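Succinate dehydrogenase subunit A (Mycolicibacterium smegmatis MC2 51, PDB 6LUM) probably serves as the FAD-carrying flavoprotein subunit of succinate dehydrogenase, in which succinate is oxidised to fumarate and the electrons are passed on toward quinone. Local coordinates at residues 64-69 / 119-125; 58-62 / 128-132; 50-55 / 131-135; 74-78 / 531-535. One frame throughout, in Å; residues are numbered along the deposited sequence.

From the N terminus the chain passes in turn through 50-55, 58-62, 64-69 and 74-78, the first segments of contacts 3, 2, 1 and 4. The return comes along one loop and a short strand: 119-125 closes contact 1, the innermost loop; 128-132 closes contact 2 around it; and 131-135 closes contact 3, the outermost of the three. Contacts 2 and 3 share Arg131 and Ala132, and both touch contact 1. Together they tie strand 51-52, the loop after it and helix 63-73 to strand 132-133 and its approach. Contact 4 crosses all three, because 74-78 lies within their loops while its partner 531-535 lies beyond them, and joins the FAD-binding family region to the C-terminal one.

Contact 1: 64-69 / 119-125; sequences EWHTFD and GHTRDHG
Trp65 and Asp123 bring their CA atoms within 5.1 Å where the irregular segment 119-125 passes along one side of helical segment 64-69, and a second approach follows a turn later between Asp69 and His120. At that end the Asp69 carboxylate takes up Thr121 through a single oxygen. OD1 accepts a weak, bent bond from Thr121 N (2.7 Å) and another from Thr121 OG1 (3.2 Å), the hydroxyl standing above the carboxylate plane. At the other end an aromatic cluster forms. The Phe68 ring, turned away from its own backbone nitrogen (chi1 168°), meets the His124 imidazole face to face, with centroids 4.6 Å apart and planes only 11° from parallel. The rim of that imidazole is visited by Glu64 OE2 and Trp65 CD1, both near the ring plane; Glu64 OE1 is hydrogen-bonded to Tyr577 OH. Trp65 lies rim to rim with His124 and sets CH2 against the edge of the Arg122 guanidinium, 3.4 Å from NH1. Cutting Trp65 back to alanine would probably open a gap between the helix and the loop, taking from the Arg122 guanidinium the ring it lies against and from His124 one of its rim neighbours. Away from the cluster, His66 packs on Cys52 of strand 51-52 and Cys87 of helix 80-100, and His120 also rests on Cys52, so helix 63-73 is held between these elements and the loop.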
loop_
_atom_site.group_PDB
_atom_site.type_symbol
_atom_site.label_atom_id
_atom_site.label_comp_id
_atom_site.label_asym_id
_atom_site.label_seq_id
_atom_site.Cartn_x
_atom_site.Cartn_y
_atom_site.Cartn_z
ATOM N N GLU D 64 -41.308 2.174 21.870
ATOM C CA GLU D 64 -42.669 2.695 21.866
ATOM C C GLU D 64 -42.871 3.724 22.967
ATOM O O GLU D 64 -43.597 4.707 22.778
ATOM C CB GLU D 64 -43.675 1.559 22.001
ATOM C CG GLU D 64 -45.093 1.964 21.646
ATOM C CD GLU D 64 -45.854 2.551 22.820
ATOM O OE1 GLU D 64 -46.543 3.574 22.629
ATOM O OE2 GLU D 64 -45.771 1.987 23.929
ATOM N N TRP D 65 -42.239 3.529 24.121
ATOM C CA TRP D 65 -42.339 4.531 25.175
ATOM C C TRP D 65 -41.602 5.803 24.778
ATOM O O TRP D 65 -42.061 6.915 25.069
ATOM C CB TRP D 65 -41.801 3.968 26.488
ATOM C CG TRP D 65 -42.393 2.632 26.851
ATOM C CD1 TRP D 65 -43.632 2.174 26.520
ATOM C CD2 TRP D 65 -41.770 1.586 27.609
ATOM N NE1 TRP D 65 -43.818 0.909 27.018
ATOM C CE2 TRP D 65 -42.688 0.526 27.688
ATOM C CE3 TRP D 65 -40.520 1.436 28.212
ATOM C CZ2 TRP D 65 -42.404 -0.654 28.363
ATOM C CZ3 TRP D 65 -40.249 0.270 28.889
ATOM C CH2 TRP D 65 -41.178 -0.763 28.950
ATOM N N HIS D 66 -40.474 5.656 24.081
ATOM C CA HIS D 66 -39.783 6.810 23.521
ATOM C C HIS D 66 -40.672 7.562 22.544
ATOM O O HIS D 66 -40.745 8.793 22.576
ATOM C CB HIS D 66 -38.502 6.352 22.827
ATOM C CG HIS D 66 -37.551 7.462 22.512
ATOM N ND1 HIS D 66 -36.616 7.372 21.505
ATOM C CD2 HIS D 66 -37.383 8.680 23.075
ATOM C CE1 HIS D 66 -35.917 8.490 21.458
ATOM N NE2 HIS D 66 -36.361 9.299 22.401
ATOM N N THR D 67 -41.341 6.831 21.654
ATOM C CA THR D 67 -42.220 7.457 20.677
ATOM C C THR D 67 -43.357 8.196 21.362
ATOM O O THR D 67 -43.696 9.325 20.988
ATOM C CB THR D 67 -42.757 6.404 19.719
ATOM O OG1 THR D 67 -41.679 5.883 18.940
ATOM C CG2 THR D 67 -43.774 7.003 18.799
ATOM N N PHE D 68 -43.960 7.581 22.377
ATOM C CA PHE D 68 -45.038 8.264 23.076
ATOM C C PHE D 68 -44.534 9.516 23.765
ATOM O O PHE D 68 -45.226 10.538 23.795
ATOM C CB PHE D 68 -45.706 7.355 24.100
ATOM C CG PHE D 68 -46.629 8.089 25.030
ATOM C CD1 PHE D 68 -47.929 8.357 24.657
ATOM C CD2 PHE D 68 -46.193 8.529 26.266
ATOM C CE1 PHE D 68 -48.777 9.038 25.498
ATOM C CE2 PHE D 68 -47.039 9.210 27.108
ATOM C CZ PHE D 68 -48.331 9.463 26.725
ATOM N N ASP D 69 -43.335 9.458 24.342
ATOM C CA ASP D 69 -42.849 10.620 25.074
ATOM C C ASP D 69 -42.491 11.756 24.129
ATOM O O ASP D 69 -42.753 12.920 24.430
ATOM C CB ASP D 69 -41.655 10.238 25.934
ATOM C CG ASP D 69 -41.646 10.966 27.247
ATOM O OD1 ASP D 69 -41.165 10.387 28.238
ATOM O OD2 ASP D 69 -42.140 12.111 27.288
ATOM N N GLY D 119 -37.669 14.886 30.631
ATOM C CA GLY D 119 -38.993 14.306 30.591
ATOM C C GLY D 119 -39.076 12.981 29.867
ATOM O O GLY D 119 -39.961 12.787 29.034
ATOM N N HIS D 120 -38.163 12.064 30.165
ATOM C CA HIS D 120 -38.257 10.700 29.667
ATOM C C HIS D 120 -38.938 9.840 30.720
ATOM O O HIS D 120 -38.568 9.884 31.896
ATOM C CB HIS D 120 -36.876 10.145 29.334
ATOM C CG HIS D 120 -36.276 10.725 28.092
ATOM N ND1 HIS D 120 -36.862 10.597 26.853
ATOM C CD2 HIS D 120 -35.136 11.426 27.897
ATOM C CE1 HIS D 120 -36.112 11.199 25.949
ATOM N NE2 HIS D 120 -35.058 11.709 26.556
ATOM N N THR D 121 -39.940 9.070 30.302
ATOM C CA THR D 121 -40.782 8.314 31.215
ATOM C C THR D 121 -40.575 6.818 31.036
ATOM O O THR D 121 -40.026 6.354 30.035
ATOM C CB THR D 121 -42.263 8.634 31.010
ATOM O OG1 THR D 121 -42.704 8.062 29.773
ATOM C CG2 THR D 121 -42.499 10.130 30.995
ATOM N N ARG D 122 -41.049 6.065 32.028
ATOM C CA ARG D 122 -40.917 4.617 32.023
ATOM C C ARG D 122 -41.770 4.043 30.912
ATOM O O ARG D 122 -41.243 3.489 29.949
ATOM C CB ARG D 122 -41.337 4.036 33.374
ATOM C CG ARG D 122 -41.405 2.525 33.415
ATOM C CD ARG D 122 -40.051 1.901 33.140
ATOM N NE ARG D 122 -39.879 0.663 33.892
ATOM C CZ ARG D 122 -40.285 -0.529 33.473
ATOM N NH1 ARG D 122 -40.884 -0.654 32.299
ATOM N NH2 ARG D 122 -40.088 -1.598 34.229
ATOM N N ASP D 123 -43.085 4.207 31.019
ATOM C CA ASP D 123 -43.983 3.844 29.925
ATOM C C ASP D 123 -45.287 4.609 30.124
ATOM O O ASP D 123 -46.081 4.268 31.007
ATOM C CB ASP D 123 -44.217 2.340 29.863
ATOM C CG ASP D 123 -44.400 1.717 31.220
ATOM O OD1 ASP D 123 -44.492 0.475 31.290
ATOM O OD2 ASP D 123 -44.447 2.466 32.216
ATOM N N HIS D 124 -45.491 5.637 29.304
ATOM C CA HIS D 124 -46.697 6.454 29.348
ATOM C C HIS D 124 -46.814 7.180 30.683
ATOM O O HIS D 124 -47.880 7.216 31.302
ATOM C CB HIS D 124 -47.944 5.612 29.068
ATOM C CG HIS D 124 -47.905 4.906 27.752
ATOM N ND1 HIS D 124 -46.861 4.086 27.379
ATOM C CD2 HIS D 124 -48.774 4.901 26.715
ATOM C CE1 HIS D 124 -47.090 3.607 26.170
ATOM N NE2 HIS D 124 -48.246 4.085 25.745
ATOM N N GLY D 125 -45.707 7.751 31.140
ATOM C CA GLY D 125 -45.728 8.576 32.330
ATOM C C GLY D 125 -45.726 7.806 33.632
ATOM O O GLY D 125 -46.652 7.941 34.437
#

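Contact 2: 58-62 / 128-132; sequences VEEDN and PVRRA
Asp61 and Arg131 form the closer of two acid-arginine pairs here, with Asp61 OD2 3.1 Å from Arg131 NE. Because that oxygen stands well out of the guanidinium plane, the salt bridge rests on charge, and no N-H is aimed at it. Asp61 reaches the arginine by placing CG between its backbone N and carbonyl carbon (chi1 56°), while the arginine chain runs extended from CG to NE and carries its head past the carboxylate. The second pair is looser: Glu59 OE1 lies 3.8 Å from Arg130 NH1, a long salt bridge between planes inclined by 55°. Arg116 brings a like charge close to Arg130, which Glu59 may partly offset. The two segments run almost perpendicular to each other. Arg131 and Ala132 together face Arg115 in a classic beta bulge at the start of strand 132-133, the irregular entry of a small antiparallel sheet; the charged pairs join the loop before helix 63-73 to this entry. The apolar contacts lie among these charges. Val129 CG2 meets Asp61 CB at 3.6 Å, the side chains crossing at about a right angle. Val58 sets CG2 across the aliphatic part of Arg130, 4.2 Å from CD, again nearly at right angles. Beyond its salt bridge, the Arg131 side chain packs on Trp65 and His66 of helix 63-73.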
loop_
_atom_site.group_PDB
_atom_site.type_symbol
_atom_site.label_atom_id
_atom_site.label_comp_id
_atom_site.label_asym_id
_atom_site.label_seq_id
_atom_site.Cartn_x
_atom_site.Cartn_y
_atom_site.Cartn_z
ATOM N N VAL D 58 -28.833 -0.613 30.776
ATOM C CA VAL D 58 -28.888 -0.605 32.232
ATOM C C VAL D 58 -30.299 -0.840 32.757
ATOM O O VAL D 58 -30.457 -1.188 33.938
ATOM C CB VAL D 58 -28.327 0.713 32.803
ATOM C CG1 VAL D 58 -26.963 1.004 32.210
ATOM C CG2 VAL D 58 -29.284 1.863 32.549
ATOM N N GLU D 59 -31.319 -0.656 31.929
ATOM C CA GLU D 59 -32.709 -0.845 32.318
ATOM C C GLU D 59 -33.408 -1.502 31.138
ATOM O O GLU D 59 -32.764 -2.029 30.226
ATOM C CB GLU D 59 -33.360 0.486 32.722
ATOM C CG GLU D 59 -32.769 1.125 33.966
ATOM C CD GLU D 59 -33.773 1.970 34.711
ATOM O OE1 GLU D 59 -33.593 2.175 35.927
ATOM O OE2 GLU D 59 -34.746 2.427 34.080
ATOM N N GLU D 60 -34.735 -1.482 31.140
ATOM C CA GLU D 60 -35.510 -2.032 30.040
ATOM C C GLU D 60 -36.414 -0.961 29.454
ATOM O O GLU D 60 -37.166 -0.309 30.184
ATOM C CB GLU D 60 -36.348 -3.227 30.488
ATOM C CG GLU D 60 -36.895 -4.028 29.321
ATOM C CD GLU D 60 -35.827 -4.354 28.292
ATOM O OE1 GLU D 60 -34.746 -4.841 28.681
ATOM O OE2 GLU D 60 -36.067 -4.114 27.091
ATOM N N ASP D 61 -36.330 -0.781 28.139
ATOM C CA ASP D 61 -37.288 0.053 27.432
ATOM C C ASP D 61 -37.324 -0.348 25.969
ATOM O O ASP D 61 -36.320 -0.784 25.401
ATOM C CB ASP D 61 -36.976 1.546 27.574
ATOM C CG ASP D 61 -35.585 1.900 27.120
ATOM O OD1 ASP D 61 -34.787 0.980 26.857
ATOM O OD2 ASP D 61 -35.285 3.104 27.016
ATOM N N ASN D 62 -38.505 -0.225 25.381
ATOM C CA ASN D 62 -38.702 -0.380 23.951
ATOM C C ASN D 62 -38.916 0.995 23.345
ATOM O O ASN D 62 -39.191 1.967 24.051
ATOM C CB ASN D 62 -39.898 -1.286 23.648
ATOM C CG ASN D 62 -41.152 -0.853 24.371
ATOM O OD1 ASN D 62 -41.124 0.067 25.181
ATOM N ND2 ASN D 62 -42.259 -1.523 24.089
ATOM N N PRO D 128 -38.703 7.618 35.624
ATOM C CA PRO D 128 -37.531 7.744 34.751
ATOM C C PRO D 128 -37.134 6.403 34.150
ATOM O O PRO D 128 -37.496 5.336 34.647
ATOM C CB PRO D 128 -36.450 8.277 35.690
ATOM C CG PRO D 128 -37.211 9.050 36.703
ATOM C CD PRO D 128 -38.510 8.327 36.900
ATOM N N VAL D 129 -36.385 6.465 33.052
ATOM C CA VAL D 129 -36.119 5.263 32.270
ATOM C C VAL D 129 -34.641 5.137 31.915
ATOM O O VAL D 129 -34.187 4.069 31.492
ATOM C CB VAL D 129 -37.006 5.246 31.013
ATOM C CG1 VAL D 129 -36.671 6.404 30.121
ATOM C CG2 VAL D 129 -36.877 3.933 30.266
ATOM N N ARG D 130 -33.870 6.211 32.104
ATOM C CA ARG D 130 -32.428 6.203 31.849
ATOM C C ARG D 130 -32.126 5.833 30.393
ATOM O O ARG D 130 -31.580 4.774 30.085
ATOM C CB ARG D 130 -31.702 5.255 32.809
ATOM C CG ARG D 130 -31.495 5.825 34.185
ATOM C CD ARG D 130 -30.543 4.971 34.998
ATOM N NE ARG D 130 -30.062 5.690 36.172
ATOM C CZ ARG D 130 -30.765 5.846 37.290
ATOM N NH1 ARG D 130 -31.983 5.329 37.388
ATOM N NH2 ARG D 130 -30.251 6.518 38.310
ATOM N N ARG D 131 -32.521 6.737 29.499
ATOM C CA ARG D 131 -32.308 6.536 28.073
ATOM C C ARG D 131 -30.995 7.115 27.567
ATOM O O ARG D 131 -30.339 6.498 26.722
ATOM C CB ARG D 131 -33.449 7.162 27.277
ATOM C CG ARG D 131 -34.641 6.284 27.144
ATOM C CD ARG D 131 -35.392 6.573 25.883
ATOM N NE ARG D 131 -36.556 5.711 25.795
ATOM C CZ ARG D 131 -37.703 5.960 26.407
ATOM N NH1 ARG D 131 -37.840 7.052 27.141
ATOM N NH2 ARG D 131 -38.714 5.117 26.283
ATOM N N ALA D 132 -30.599 8.286 28.066
ATOM C CA ALA D 132 -29.645 9.128 27.351
ATOM C C ALA D 132 -28.240 8.552 27.414
ATOM O O ALA D 132 -27.676 8.400 28.500
ATOM C CB ALA D 132 -29.662 10.537 27.930
#

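Contact 3: 50-55 / 131-135; sequences GMCAAL and RACYA
Met51 and Cys133 make the hydrogen-bonded pair that joins an outer strand, 51-52, to the middle strand, 132-133, of a small three-stranded antiparallel sheet near the bound FAD. The pair is bonded in both directions, Met51 N to Cys133 O and Cys133 N to Met51 O, each at 2.9 Å. Their side chains share one face of the sheet, and Leu55 comes back to that face from the next turn. With Cys133 SG beside its own backbone N (chi1 -59°), the sulfur meets Leu55 CD1 at 3.7 Å. Ala54 is the centre of an inverse gamma turn, and its CB stands at the edge of the Arg131 guanidinium, whose charge is paired with Asp61, 4.1 Å from Arg131 NE. At the opposite end Gly50 passes beside the Cys133 carbonyl and Tyr134 CB; the nearest atoms of Gly50 and the bound FAD are about 6 Å apart. Beyond the segments, Tyr134 OH is hydrogen-bonded to Asp113. Helices cover the Met51 side of the sheet: Met51 packs on Leu402 and Asn405 of helix 399-421 and on Val94 and Leu97 of helix 80-100, and Leu55 touches Ile91 of helix 80-100.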
loop_
_atom_site.group_PDB
_atom_site.type_symbol
_atom_site.label_atom_id
_atom_site.label_comp_id
_atom_site.label_asym_id
_atom_site.label_seq_id
_atom_site.Cartn_x
_atom_site.Cartn_y
_atom_site.Cartn_z
ATOM N N GLY D 50 -26.866 14.439 26.653
ATOM C CA GLY D 50 -26.673 13.167 26.001
ATOM C C GLY D 50 -27.429 13.058 24.692
ATOM O O GLY D 50 -28.009 14.014 24.180
ATOM N N MET D 51 -27.405 11.851 24.143
ATOM C CA MET D 51 -28.143 11.492 22.942
ATOM C C MET D 51 -29.030 10.311 23.296
ATOM O O MET D 51 -28.526 9.261 23.694
ATOM C CB MET D 51 -27.180 11.139 21.815
ATOM C CG MET D 51 -27.817 10.470 20.640
ATOM S SD MET D 51 -26.627 10.194 19.327
ATOM C CE MET D 51 -25.154 9.979 20.304
ATOM N N CYS D 52 -30.342 10.484 23.202
ATOM C CA CYS D 52 -31.257 9.495 23.757
ATOM C C CYS D 52 -31.618 8.436 22.729
ATOM O O CYS D 52 -31.866 8.741 21.563
ATOM C CB CYS D 52 -32.527 10.160 24.286
ATOM S SG CYS D 52 -33.728 10.626 23.035
ATOM N N ALA D 53 -31.633 7.185 23.173
ATOM C CA ALA D 53 -32.041 6.060 22.350
ATOM C C ALA D 53 -32.458 4.934 23.275
ATOM O O ALA D 53 -31.962 4.825 24.398
ATOM C CB ALA D 53 -30.923 5.599 21.416
ATOM N N ALA D 54 -33.383 4.104 22.799
ATOM C CA ALA D 54 -33.896 2.987 23.589
ATOM C C ALA D 54 -33.033 1.762 23.313
ATOM O O ALA D 54 -33.378 0.873 22.534
ATOM C CB ALA D 54 -35.362 2.734 23.270
ATOM N N LEU D 55 -31.873 1.730 23.965
ATOM C CA LEU D 55 -30.964 0.596 23.859
ATOM C C LEU D 55 -31.215 -0.449 24.930
ATOM O O LEU D 55 -31.008 -1.641 24.680
ATOM C CB LEU D 55 -29.511 1.060 23.959
ATOM C CG LEU D 55 -28.897 1.942 22.874
ATOM C CD1 LEU D 55 -27.497 2.335 23.281
ATOM C CD2 LEU D 55 -28.875 1.224 21.541
ATOM N N ARG D 131 -32.521 6.737 29.499
ATOM C CA ARG D 131 -32.308 6.536 28.073
ATOM C C ARG D 131 -30.995 7.115 27.567
ATOM O O ARG D 131 -30.339 6.498 26.722
ATOM C CB ARG D 131 -33.449 7.162 27.277
ATOM C CG ARG D 131 -34.641 6.284 27.144
ATOM C CD ARG D 131 -35.392 6.573 25.883
ATOM N NE ARG D 131 -36.556 5.711 25.795
ATOM C CZ ARG D 131 -37.703 5.960 26.407
ATOM N NH1 ARG D 131 -37.840 7.052 27.141
ATOM N NH2 ARG D 131 -38.714 5.117 26.283
ATOM N N ALA D 132 -30.599 8.286 28.066
ATOM C CA ALA D 132 -29.645 9.128 27.351
ATOM C C ALA D 132 -28.240 8.552 27.414
ATOM O O ALA D 132 -27.676 8.400 28.500
ATOM C CB ALA D 132 -29.662 10.537 27.930
ATOM N N CYS D 133 -27.684 8.215 26.253
ATOM C CA CYS D 133 -26.267 7.934 26.148
ATOM C C CYS D 133 -25.478 9.232 26.281
ATOM O O CYS D 133 -26.018 10.333 26.175
ATOM C CB CYS D 133 -25.952 7.279 24.810
ATOM S SG CYS D 133 -26.805 5.745 24.523
ATOM N N TYR D 134 -24.179 9.100 26.502
ATOM C CA TYR D 134 -23.333 10.276 26.637
ATOM C C TYR D 134 -21.888 9.832 26.512
ATOM O O TYR D 134 -21.579 8.640 26.529
ATOM C CB TYR D 134 -23.577 11.009 27.958
ATOM C CG TYR D 134 -23.259 10.219 29.201
ATOM C CD1 TYR D 134 -23.995 9.103 29.547
ATOM C CD2 TYR D 134 -22.234 10.603 30.042
ATOM C CE1 TYR D 134 -23.706 8.385 30.680
ATOM C CE2 TYR D 134 -21.942 9.893 31.180
ATOM C CZ TYR D 134 -22.679 8.785 31.493
ATOM O OH TYR D 134 -22.386 8.076 32.631
ATOM N N ALA D 135 -21.009 10.812 26.355
ATOM C CA ALA D 135 -19.576 10.588 26.289
ATOM C C ALA D 135 -18.833 11.217 27.448
ATOM O O ALA D 135 -17.876 10.636 27.956
ATOM C CB ALA D 135 -19.014 11.138 24.979
#

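Contact 4: 74-78 / 531-535; sequences GDYLA and SRGGH
Arg532 lies obliquely across Asp75, its guanidinium plane inclined by 60° to the carboxylate. The two charged groups are near each other but beyond a salt bridge, and the bonds run instead to the Asp75 carbonyl and from Gly533 N. Arg532 NH1 bonds to the backbone O of Asp75 at 3.0 Å; the acceptor lies in the guanidinium plane and the nitrogen sits nearly in line with the C=O (168°). A bend at chi3 (-47°) turns the head of the otherwise extended arginine onto this carbonyl. Asp75 OD2 accepts Gly533 N at 2.9 Å, on the anti side of the carboxylate and somewhat out of its plane. Leu77 crosses the arginine at about a right angle, with CD1 over one guanidinium face and 4.0 Å from Arg532 CD. Both backbones turn sharply here: Asp75, the first residue after helix 63-73 to leave helical angles, has positive phi in a Schellman motif, and Arg532 to His535 form a type II' beta turn with Gly533 at its positive-phi position. Replacing Arg532 by leucine would probably leave the Asp75 carbonyl without this donor and the acids around the guanidinium without their cation. Those acids are Glu530 at NE and Asp545 at NH2, while Asp75 OD1 is salt-bridged to Arg543. The buried guanidinium is thus shared between a carbonyl and two carboxylates, which would be expected to favour its charged form, and the network binds the end of helix 63-73 to the C-terminal family region.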
loop_
_atom_site.group_PDB
_atom_site.type_symbol
_atom_site.label_atom_id
_atom_site.label_comp_id
_atom_site.label_asym_id
_atom_site.label_seq_id
_atom_site.Cartn_x
_atom_site.Cartn_y
_atom_site.Cartn_z
ATOM N N GLY D 74 -43.949 17.056 22.147
ATOM C CA GLY D 74 -44.277 17.973 21.075
ATOM C C GLY D 74 -45.606 18.684 21.208
ATOM O O GLY D 74 -45.945 19.484 20.335
ATOM N N ASP D 75 -46.366 18.420 22.266
ATOM C CA ASP D 75 -47.672 19.043 22.484
ATOM C C ASP D 75 -48.625 18.770 21.325
ATOM O O ASP D 75 -49.428 19.622 20.947
ATOM C CB ASP D 75 -47.537 20.543 22.731
ATOM C CG ASP D 75 -48.645 21.083 23.597
ATOM O OD1 ASP D 75 -49.703 20.431 23.673
ATOM O OD2 ASP D 75 -48.463 22.155 24.202
ATOM N N TYR D 76 -48.534 17.571 20.760
ATOM C CA TYR D 76 -49.473 17.087 19.751
ATOM C C TYR D 76 -49.464 17.977 18.511
ATOM O O TYR D 76 -50.500 18.424 18.019
ATOM C CB TYR D 76 -50.879 16.955 20.339
ATOM C CG TYR D 76 -50.922 15.962 21.467
ATOM C CD1 TYR D 76 -50.590 14.635 21.254
ATOM C CD2 TYR D 76 -51.262 16.352 22.750
ATOM C CE1 TYR D 76 -50.609 13.726 22.276
ATOM C CE2 TYR D 76 -51.285 15.449 23.778
ATOM C CZ TYR D 76 -50.958 14.139 23.536
ATOM O OH TYR D 76 -50.981 13.230 24.563
ATOM N N LEU D 77 -48.255 18.229 18.018
ATOM C CA LEU D 77 -48.076 18.839 16.709
ATOM C C LEU D 77 -46.991 18.127 15.915
ATOM O O LEU D 77 -46.690 18.549 14.796
ATOM C CB LEU D 77 -47.738 20.317 16.832
ATOM C CG LEU D 77 -48.180 21.183 15.660
ATOM C CD1 LEU D 77 -49.675 21.331 15.679
ATOM C CD2 LEU D 77 -47.512 22.526 15.719
ATOM N N ALA D 78 -46.394 17.074 16.458
ATOM C CA ALA D 78 -45.440 16.270 15.721
ATOM C C ALA D 78 -46.171 15.367 14.736
ATOM O O ALA D 78 -47.387 15.199 14.797
ATOM C CB ALA D 78 -44.592 15.438 16.680
ATOM N N SER D 531 -52.179 28.702 22.488
ATOM C CA SER D 531 -50.999 28.596 23.344
ATOM C C SER D 531 -50.545 27.141 23.348
ATOM O O SER D 531 -50.941 26.363 24.216
ATOM C CB SER D 531 -51.315 29.087 24.743
ATOM O OG SER D 531 -51.724 30.437 24.707
ATOM N N ARG D 532 -49.683 26.790 22.405
ATOM C CA ARG D 532 -49.237 25.416 22.244
ATOM C C ARG D 532 -47.721 25.366 22.290
ATOM O O ARG D 532 -47.055 26.028 21.493
ATOM C CB ARG D 532 -49.746 24.826 20.933
ATOM C CG ARG D 532 -49.247 23.426 20.666
ATOM C CD ARG D 532 -49.631 22.975 19.286
ATOM N NE ARG D 532 -51.029 23.267 19.025
ATOM C CZ ARG D 532 -52.015 22.423 19.288
ATOM N NH1 ARG D 532 -51.741 21.240 19.804
ATOM N NH2 ARG D 532 -53.268 22.759 19.026
ATOM N N GLY D 533 -47.184 24.583 23.214
ATOM C CA GLY D 533 -45.756 24.321 23.214
ATOM C C GLY D 533 -44.953 25.563 23.530
ATOM O O GLY D 533 -45.172 26.229 24.545
ATOM N N GLY D 534 -44.000 25.879 22.653
ATOM C CA GLY D 534 -43.145 27.034 22.855
ATOM C C GLY D 534 -43.830 28.361 22.624
ATOM O O GLY D 534 -43.374 29.380 23.148
ATOM N N HIS D 535 -44.914 28.374 21.860
ATOM C CA HIS D 535 -45.628 29.601 21.538
ATOM C C HIS D 535 -46.738 29.805 22.558
ATOM O O HIS D 535 -47.747 29.102 22.533
ATOM C CB HIS D 535 -46.183 29.528 20.120
ATOM C CG HIS D 535 -47.213 30.564 19.818
ATOM N ND1 HIS D 535 -48.557 30.347 20.000
ATOM C CD2 HIS D 535 -47.097 31.819 19.336
ATOM C CE1 HIS D 535 -49.227 31.429 19.654
ATOM N NE2 HIS D 535 -48.364 32.339 19.248
#